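Local coordinates for protein transcriptional regulator (Streptococcus dysgalactiae, PDB 4YV9) that binds short hydrophobic SHP pheromone peptides and DNA, and so probably adjusts gene transcription in response to quorum-sensing signals, at residues S78-Y83 with A90-L95. Numbering follows the deposited sequence.
Sequences SRVRKY and AKLLKL
The ring of Tyr83 lies between two helices, with the aliphatic chain of Lys91 drawn across one of its faces at about a right angle. Lys91 CD sits 3.6 Å from the ring centroid of Tyr83 and only 21° off the normal, a CH-pi contact in which the methylene hydrogens meet the pi cloud. The lysine reaches this spot because its CG stands between backbone N and carbonyl carbon (chi1 54°); the bend at chi3 comes beyond the touching CD. On the opposite face of the ring, toward its rim, lies the carbonyl oxygen of Arg79, one turn earlier. Leu92 CG packs on Tyr83 CB at 3.5 Å, and Leu92 CD2 lies at the ring edge, in plane. The two branches of Leu95 then divide their work. Leu95 CD2 packs on Val80 CG2 at 3.6 Å, while Leu95 CD1 lies 3.3 Å from Arg79 NH1, over one guanidinium face and toward its rim. Tyr83 OH lies at the edge of that same guanidinium, in its plane, and accepts a weak hydrogen bond from Arg79 NH2 that may help to orient the two flat groups. Val80 also packs on Ile112 of helix 103-113 and on the bound peptide. The axes of segments 78-83 and 90-95, on helices 72-85 and 89-98, approach to 10.0 Å at 157°, an antiparallel helical hairpin consistent with the TPR-like repeat fold of Rgg regulators.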
loop_
_atom_site.group_PDB
_atom_site.type_symbol
_atom_site.label_atom_id
_atom_site.label_comp_id
_atom_site.label_asym_id
_atom_site.label_seq_id
_atom_site.Cartn_x
_atom_site.Cartn_y
_atom_site.Cartn_z
ATOM N N SER B 78 12.812 8.790 8.701
ATOM C CA SER B 78 13.511 9.255 7.515
ATOM C C SER B 78 14.957 9.634 7.832
ATOM O O SER B 78 15.863 9.279 7.088
ATOM C CB SER B 78 12.768 10.439 6.895
ATOM O OG SER B 78 12.591 11.468 7.848
ATOM N N ARG B 79 15.165 10.345 8.938
ATOM C CA ARG B 79 16.506 10.677 9.410
ATOM C C ARG B 79 17.334 9.413 9.676
ATOM O O ARG B 79 18.417 9.243 9.111
ATOM C CB ARG B 79 16.437 11.529 10.685
ATOM C CG ARG B 79 15.806 12.913 10.505
ATOM C CD ARG B 79 15.966 13.778 11.763
ATOM N NE ARG B 79 17.358 14.194 11.959
ATOM C CZ ARG B 79 17.816 14.848 13.027
ATOM N NH1 ARG B 79 16.993 15.172 14.020
ATOM N NH2 ARG B 79 19.103 15.173 13.108
ATOM N N VAL B 80 16.806 8.534 10.532
ATOM C CA VAL B 80 17.453 7.270 10.893
ATOM C C VAL B 80 17.821 6.466 9.649
ATOM O O VAL B 80 18.887 5.848 9.575
ATOM C CB VAL B 80 16.532 6.408 11.804
ATOM C CG1 VAL B 80 17.194 5.081 12.138
ATOM C CG2 VAL B 80 16.179 7.157 13.075
ATOM N N ARG B 81 16.924 6.517 8.670
ATOM C CA ARG B 81 17.040 5.789 7.412
ATOM C C ARG B 81 18.327 6.057 6.656
ATOM O O ARG B 81 19.058 5.136 6.286
ATOM C CB ARG B 81 15.863 6.149 6.506
ATOM C CG ARG B 81 14.885 5.029 6.324
ATOM C CD ARG B 81 15.396 4.070 5.275
ATOM N NE ARG B 81 15.339 4.608 3.917
ATOM C CZ ARG B 81 15.841 3.987 2.853
ATOM N NH1 ARG B 81 16.447 2.815 2.990
ATOM N NH2 ARG B 81 15.741 4.539 1.653
ATOM N N LYS B 82 18.578 7.331 6.405
ATOM C CA LYS B 82 19.696 7.718 5.571
ATOM C C LYS B 82 21.015 7.590 6.325
ATOM O O LYS B 82 22.060 7.420 5.710
ATOM C CB LYS B 82 19.479 9.135 5.043
ATOM C CG LYS B 82 18.252 9.227 4.133
ATOM C CD LYS B 82 17.321 10.371 4.517
ATOM C CE LYS B 82 15.905 10.136 3.993
ATOM N NZ LYS B 82 15.808 10.312 2.512
ATOM N N TYR B 83 20.962 7.646 7.653
ATOM C CA TYR B 83 22.167 7.457 8.469
ATOM C C TYR B 83 22.585 5.987 8.505
ATOM O O TYR B 83 23.772 5.664 8.597
ATOM C CB TYR B 83 21.961 7.947 9.909
ATOM C CG TYR B 83 21.567 9.402 10.067
ATOM C CD1 TYR B 83 21.612 10.280 8.998
ATOM C CD2 TYR B 83 21.170 9.898 11.304
ATOM C CE1 TYR B 83 21.250 11.602 9.148
ATOM C CE2 TYR B 83 20.810 11.220 11.464
ATOM C CZ TYR B 83 20.856 12.067 10.385
ATOM O OH TYR B 83 20.509 13.389 10.535
ATOM N N ALA B 90 28.073 8.669 13.950
ATOM C CA ALA B 90 28.236 9.951 14.616
ATOM C C ALA B 90 26.915 10.692 14.828
ATOM O O ALA B 90 26.607 11.106 15.942
ATOM C CB ALA B 90 29.206 10.822 13.835
ATOM N N LYS B 91 26.125 10.878 13.785
ATOM C CA LYS B 91 24.965 11.739 13.973
ATOM C C LYS B 91 23.737 10.941 14.408
ATOM O O LYS B 91 22.749 11.522 14.854
ATOM C CB LYS B 91 24.705 12.559 12.714
ATOM C CG LYS B 91 24.585 11.723 11.477
ATOM C CD LYS B 91 24.266 12.570 10.261
ATOM C CE LYS B 91 25.403 13.465 9.833
ATOM N NZ LYS B 91 24.990 14.229 8.624
ATOM N N LEU B 92 23.808 9.613 14.322
ATOM C CA LEU B 92 22.807 8.768 14.977
ATOM C C LEU B 92 22.978 8.912 16.478
ATOM O O LEU B 92 22.024 8.820 17.241
ATOM C CB LEU B 92 22.940 7.301 14.568
ATOM C CG LEU B 92 22.279 6.884 13.255
ATOM C CD1 LEU B 92 22.872 5.576 12.792
ATOM C CD2 LEU B 92 20.753 6.756 13.406
ATOM N N LEU B 93 24.218 9.150 16.890
ATOM C CA LEU B 93 24.539 9.341 18.297
ATOM C C LEU B 93 23.883 10.571 18.924
ATOM O O LEU B 93 23.391 10.502 20.042
ATOM C CB LEU B 93 26.058 9.411 18.477
ATOM C CG LEU B 93 26.707 8.028 18.497
ATOM C CD1 LEU B 93 28.241 8.089 18.630
ATOM C CD2 LEU B 93 26.090 7.223 19.618
ATOM N N LYS B 94 23.872 11.702 18.229
ATOM C CA LYS B 94 23.186 12.858 18.797
ATOM C C LYS B 94 21.746 12.982 18.320
ATOM O O LYS B 94 20.958 13.742 18.894
ATOM C CB LYS B 94 23.965 14.133 18.525
ATOM C CG LYS B 94 24.894 14.461 19.699
ATOM C CD LYS B 94 26.299 13.982 19.454
ATOM C CE LYS B 94 27.286 14.982 20.041
ATOM N NZ LYS B 94 28.688 14.620 19.746
ATOM N N LEU B 95 21.391 12.200 17.306
ATOM C CA LEU B 95 19.977 11.993 17.006
ATOM C C LEU B 95 19.362 11.372 18.249
ATOM O O LEU B 95 18.260 11.717 18.663
ATOM C CB LEU B 95 19.779 11.091 15.787
ATOM C CG LEU B 95 18.327 10.804 15.381
ATOM C CD1 LEU B 95 17.635 12.098 15.000
ATOM C CD2 LEU B 95 18.258 9.814 14.235
#